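Local coordinates for p-nitrophenyl phosphatase (Pho2) (Archaeoglobus fulgidus, PDB 3QGM), which probably acts as a phosphatase of the haloacid dehalogenase (HAD) superfamily and binds a calcium ion at its metal site, at residues F45-S50 with R55-R60; E119-G124 with G171-M176. All coordinates share one frame; numbering follows the deposited sequence.

In the fold
The two interactions belong to two different parallel alpha/beta units. Interaction 1 comes first along the chain and is complete before interaction 2 begins. It joins strand 42-47, of the six-stranded sheet of the HAD core, to helix 54-63; this core carries the metal site. Interaction 2 joins strand 120-123, of the five-stranded sheet, to helix 167-177. The insertion of that sheet between core strands is consistent with the cap of NagD-like HAD proteins. The centres of interactions 1 and 2 are about 23 Å apart. The segments still meet at one place, where S50 OG packs 3.4 Å from G124 CA. The loop after the core strand therefore borders the end of the cap strand, at the junction of the two domains.

Interaction 1: residues F45-S50 with R55-R60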
# COMPACT_ATOMS: atom_id res chain seq x y z
N PHE A 45 -29.85 1.21 -8.74
CA PHE A 45 -29.08 1.27 -7.50
C PHE A 45 -27.62 0.95 -7.84
O PHE A 45 -27.34 -0.04 -8.52
CB PHE A 45 -29.65 0.29 -6.49
CG PHE A 45 -31.06 0.57 -6.09
CD1 PHE A 45 -32.11 -0.13 -6.66
CD2 PHE A 45 -31.36 1.55 -5.14
CE1 PHE A 45 -33.45 0.15 -6.32
CE2 PHE A 45 -32.69 1.83 -4.78
CZ PHE A 45 -33.73 1.12 -5.38
N VAL A 46 -26.69 1.80 -7.43
CA VAL A 46 -25.29 1.62 -7.84
C VAL A 46 -24.42 1.57 -6.60
O VAL A 46 -24.50 2.47 -5.78
CB VAL A 46 -24.80 2.71 -8.82
CG1 VAL A 46 -23.29 2.59 -9.10
CG2 VAL A 46 -25.54 2.63 -10.18
N SER A 47 -23.61 0.53 -6.45
CA SER A 47 -22.78 0.37 -5.27
C SER A 47 -21.38 -0.06 -5.63
O SER A 47 -21.19 -0.83 -6.54
CB SER A 47 -23.35 -0.73 -4.37
OG SER A 47 -22.43 -1.07 -3.37
N ASN A 48 -20.41 0.48 -4.87
CA ASN A 48 -19.02 0.14 -5.06
C ASN A 48 -18.63 -1.11 -4.34
O ASN A 48 -17.45 -1.45 -4.34
CB ASN A 48 -18.14 1.29 -4.58
CG ASN A 48 -17.92 2.33 -5.65
OD1 ASN A 48 -18.51 2.27 -6.72
ND2 ASN A 48 -17.00 3.28 -5.38
N ASN A 49 -19.58 -1.77 -3.69
CA ASN A 49 -19.31 -3.02 -2.96
C ASN A 49 -18.38 -3.90 -3.76
O ASN A 49 -18.67 -4.28 -4.91
CB ASN A 49 -20.60 -3.80 -2.65
CG ASN A 49 -20.39 -4.88 -1.60
OD1 ASN A 49 -19.61 -5.78 -1.80
ND2 ASN A 49 -21.09 -4.78 -0.48
N SER A 50 -17.28 -4.26 -3.13
CA SER A 50 -16.19 -5.00 -3.78
C SER A 50 -16.25 -6.53 -3.58
O SER A 50 -15.55 -7.29 -4.26
CB SER A 50 -14.88 -4.48 -3.17
OG SER A 50 -13.76 -5.17 -3.66
N ARG A 55 -26.52 -10.53 -6.72
CA ARG A 55 -27.77 -11.08 -6.21
C ARG A 55 -27.87 -10.95 -4.71
O ARG A 55 -28.95 -10.80 -4.21
CB ARG A 55 -27.98 -12.52 -6.66
CG ARG A 55 -29.36 -13.04 -6.33
CD ARG A 55 -29.72 -14.21 -7.22
NE ARG A 55 -29.54 -13.86 -8.62
CZ ARG A 55 -30.49 -13.34 -9.39
NH1 ARG A 55 -31.73 -13.13 -8.93
NH2 ARG A 55 -30.18 -13.05 -10.66
N ILE A 56 -26.75 -10.95 -3.99
CA ILE A 56 -26.83 -10.63 -2.52
C ILE A 56 -27.46 -9.26 -2.26
O ILE A 56 -28.39 -9.09 -1.42
CB ILE A 56 -25.46 -10.68 -1.86
CG1 ILE A 56 -24.83 -12.09 -2.00
CG2 ILE A 56 -25.50 -10.15 -0.45
CD1 ILE A 56 -25.57 -13.20 -1.36
N LEU A 57 -26.96 -8.26 -2.99
CA LEU A 57 -27.49 -6.90 -2.83
C LEU A 57 -28.92 -6.75 -3.33
O LEU A 57 -29.73 -6.00 -2.74
CB LEU A 57 -26.53 -5.89 -3.51
CG LEU A 57 -25.20 -5.67 -2.76
CD1 LEU A 57 -24.29 -4.64 -3.45
CD2 LEU A 57 -25.49 -5.21 -1.32
N LEU A 58 -29.27 -7.47 -4.39
CA LEU A 58 -30.65 -7.60 -4.85
C LEU A 58 -31.49 -8.15 -3.72
O LEU A 58 -32.49 -7.55 -3.33
CB LEU A 58 -30.73 -8.52 -6.08
CG LEU A 58 -32.10 -8.77 -6.75
CD1 LEU A 58 -32.69 -7.42 -7.14
CD2 LEU A 58 -32.07 -9.78 -7.93
N GLU A 59 -31.07 -9.28 -3.16
CA GLU A 59 -31.82 -9.89 -2.09
C GLU A 59 -31.89 -8.95 -0.87
O GLU A 59 -32.95 -8.81 -0.31
CB GLU A 59 -31.25 -11.29 -1.74
CG GLU A 59 -31.62 -12.28 -2.81
CD GLU A 59 -30.96 -13.67 -2.66
OE1 GLU A 59 -30.38 -13.97 -1.61
OE2 GLU A 59 -31.05 -14.43 -3.62
N ARG A 60 -30.83 -8.22 -0.57
CA ARG A 60 -30.90 -7.26 0.52
C ARG A 60 -31.95 -6.17 0.30
O ARG A 60 -32.78 -5.91 1.20
CB ARG A 60 -29.56 -6.68 0.84
CG ARG A 60 -29.64 -5.62 1.95
CD ARG A 60 -28.28 -5.06 2.24
NE ARG A 60 -27.37 -6.14 2.54
CZ ARG A 60 -26.06 -6.02 2.69
NH1 ARG A 60 -25.46 -4.85 2.57
NH2 ARG A 60 -25.34 -7.11 2.97
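At S47 a chi1 of 168° puts OG anti to the backbone N and beside the carbonyl carbon, within reach of N49 N, and CB and OG together lie against L57 CD1. At L57 a chi2 of -179° extends CD1 to S47 and N49. The single methyl CD1 makes the contact. It sits 4.0 Å from S47 OG and 3.9 Å from N49 CB, so it bridges the end of the strand and the turn after it. The other methyl, L57 CD2, lies over one face of the R60 guanidinium, towards its rim. S47 OG also accepts from N49 N at 3.0 Å, nearly straight at 165°, which makes an ST turn. Without the hydroxyl, as with an alanine here, N49 N would probably lose this acceptor and the turn would be less firmly held. N49 OD1 accepts from the backbone N of T51 and R52. The S47 side chain lies about 8 Å from the bound calcium ion, and its place at the strand end is consistent with HAD motif II. The contact belongs to a beta-alpha-beta unit of strand 42-47, helix 54-63 and strand 73-75. S47, N49 and L57 all touch V75 of that last strand, while V46 packs on I192 and A196 of helix 190-200.

Interaction 2: residues E119-G124 with G171-M176; sequences EYLVVG and GALYWM
L121, V123 and L173 meet through aliphatic branches alone, with no flat group between them; the rings of the two segments are turned to other partners. The arrangement is a helix packed on a parallel beta sheet, in the alpha/beta domain that probably forms the cap of this HAD protein. The ring of Y120 packs by I84 of helix 76-87, and its OH is hydrogen-bonded to E87 OE1. Y174 and W175 lie against the second subunit. Y174 meets the ring of W175 of the second subunit, and W175 that of its Y174, with planes at about 45°. W175 also makes a cation-pi contact with R154 of the second subunit.

Side chains alternate along strand 120-123. V122 serves the face covered by helix 76-87, whereas L121 and V123 point towards helix 167-177. V123 and L173 have the nearest CA atoms, 10.0 Å apart, and side chains span this gap. Helix 131-143 packs beside them: C141 touches L121, A137 touches L173, and L138 touches M176, which is present as selenomethionine. Y147 of the adjacent strand touches both V123 and L173. Helix 167-177 thus packs on the sheet with one side and on the second subunit with another.

L173 reaches in by a single branch. Its chi2 of 176° stretches CD1 out towards the strand, 4.2 Å from L121 CD2. In V123 a chi1 of 158° puts CG1 anti to the backbone N and leaves CG2 anti to the carbonyl carbon. The two side chains then meet tip to tip, with V123 CG2 3.9 Å from L173 CD1.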
# COMPACT_ATOMS: atom_id res chain seq x y z
N GLU A 119 -4.42 -13.24 -17.88
CA GLU A 119 -4.37 -12.08 -18.77
C GLU A 119 -4.87 -10.80 -18.07
O GLU A 119 -4.58 -9.71 -18.53
CB GLU A 119 -5.25 -12.27 -20.00
CG GLU A 119 -5.40 -13.71 -20.48
CD GLU A 119 -6.58 -13.84 -21.43
OE1 GLU A 119 -6.74 -12.89 -22.25
OE2 GLU A 119 -7.35 -14.83 -21.34
N TYR A 120 -5.66 -10.94 -17.01
CA TYR A 120 -6.15 -9.79 -16.26
C TYR A 120 -5.83 -9.96 -14.78
O TYR A 120 -6.03 -11.05 -14.20
CB TYR A 120 -7.66 -9.63 -16.40
CG TYR A 120 -8.17 -9.06 -17.72
CD1 TYR A 120 -8.18 -9.84 -18.88
CD2 TYR A 120 -8.64 -7.74 -17.81
CE1 TYR A 120 -8.64 -9.30 -20.10
CE2 TYR A 120 -9.09 -7.20 -19.03
CZ TYR A 120 -9.09 -8.00 -20.16
OH TYR A 120 -9.57 -7.50 -21.32
N LEU A 121 -5.37 -8.86 -14.18
CA LEU A 121 -5.31 -8.71 -12.75
C LEU A 121 -6.54 -7.92 -12.30
O LEU A 121 -6.75 -6.81 -12.75
CB LEU A 121 -3.99 -7.97 -12.36
CG LEU A 121 -3.84 -7.48 -10.91
CD1 LEU A 121 -3.99 -8.66 -9.90
CD2 LEU A 121 -2.47 -6.63 -10.73
N VAL A 122 -7.32 -8.50 -11.40
CA VAL A 122 -8.54 -7.92 -10.89
C VAL A 122 -8.39 -7.68 -9.38
O VAL A 122 -8.23 -8.60 -8.60
CB VAL A 122 -9.75 -8.84 -11.20
CG1 VAL A 122 -11.06 -8.20 -10.80
CG2 VAL A 122 -9.76 -9.18 -12.69
N VAL A 123 -8.33 -6.41 -9.00
CA VAL A 123 -8.03 -6.06 -7.63
C VAL A 123 -9.34 -5.69 -6.99
O VAL A 123 -10.03 -4.82 -7.46
CB VAL A 123 -7.03 -4.88 -7.60
CG1 VAL A 123 -7.12 -4.17 -6.28
CG2 VAL A 123 -5.59 -5.38 -7.89
N GLY A 124 -9.73 -6.41 -5.96
CA GLY A 124 -10.84 -6.06 -5.10
C GLY A 124 -10.37 -6.28 -3.65
O GLY A 124 -9.42 -7.04 -3.40
N GLY A 171 -2.83 1.19 -3.66
CA GLY A 171 -1.74 1.99 -3.17
C GLY A 171 -0.47 1.18 -2.99
O GLY A 171 0.64 1.63 -3.34
N ALA A 172 -0.62 -0.04 -2.46
CA ALA A 172 0.54 -0.93 -2.31
C ALA A 172 1.20 -1.21 -3.67
O ALA A 172 2.38 -1.05 -3.81
CB ALA A 172 0.15 -2.22 -1.62
N LEU A 173 0.41 -1.58 -4.67
CA LEU A 173 0.91 -1.92 -5.99
C LEU A 173 1.53 -0.72 -6.68
O LEU A 173 2.60 -0.83 -7.26
CB LEU A 173 -0.21 -2.52 -6.83
CG LEU A 173 -0.72 -3.87 -6.37
CD1 LEU A 173 -1.89 -4.28 -7.24
CD2 LEU A 173 0.46 -4.92 -6.38
N TYR A 174 0.89 0.44 -6.55
CA TYR A 174 1.41 1.69 -7.07
C TYR A 174 2.78 2.03 -6.46
O TYR A 174 3.73 2.40 -7.17
CB TYR A 174 0.43 2.89 -6.83
CG TYR A 174 1.11 4.20 -7.16
CD1 TYR A 174 1.34 4.59 -8.47
CD2 TYR A 174 1.63 5.00 -6.15
CE1 TYR A 174 2.02 5.80 -8.76
CE2 TYR A 174 2.30 6.17 -6.43
CZ TYR A 174 2.50 6.56 -7.73
OH TYR A 174 3.15 7.74 -7.95
N TRP A 175 2.87 1.93 -5.14
CA TRP A 175 4.13 2.28 -4.53
C TRP A 175 5.27 1.39 -4.94
O TRP A 175 6.40 1.87 -5.17
CB TRP A 175 3.99 2.31 -3.03
CG TRP A 175 5.08 2.95 -2.32
CD1 TRP A 175 6.16 2.35 -1.78
CD2 TRP A 175 5.14 4.31 -1.95
NE1 TRP A 175 6.93 3.28 -1.13
CE2 TRP A 175 6.31 4.49 -1.19
CE3 TRP A 175 4.29 5.41 -2.15
CZ2 TRP A 175 6.71 5.73 -0.70
CZ3 TRP A 175 4.66 6.62 -1.65
CH2 TRP A 175 5.88 6.78 -0.93
N MSE A 176 4.99 0.09 -5.10
CA MSE A 176 6.02 -0.87 -5.38
C MSE A 176 6.40 -0.90 -6.86
O MSE A 176 7.53 -1.19 -7.19
CB MSE A 176 5.55 -2.28 -4.94
CG MSE A 176 5.46 -2.42 -3.39
SE MSE A 176 5.19 -4.28 -2.97
CE MSE A 176 3.39 -4.51 -3.66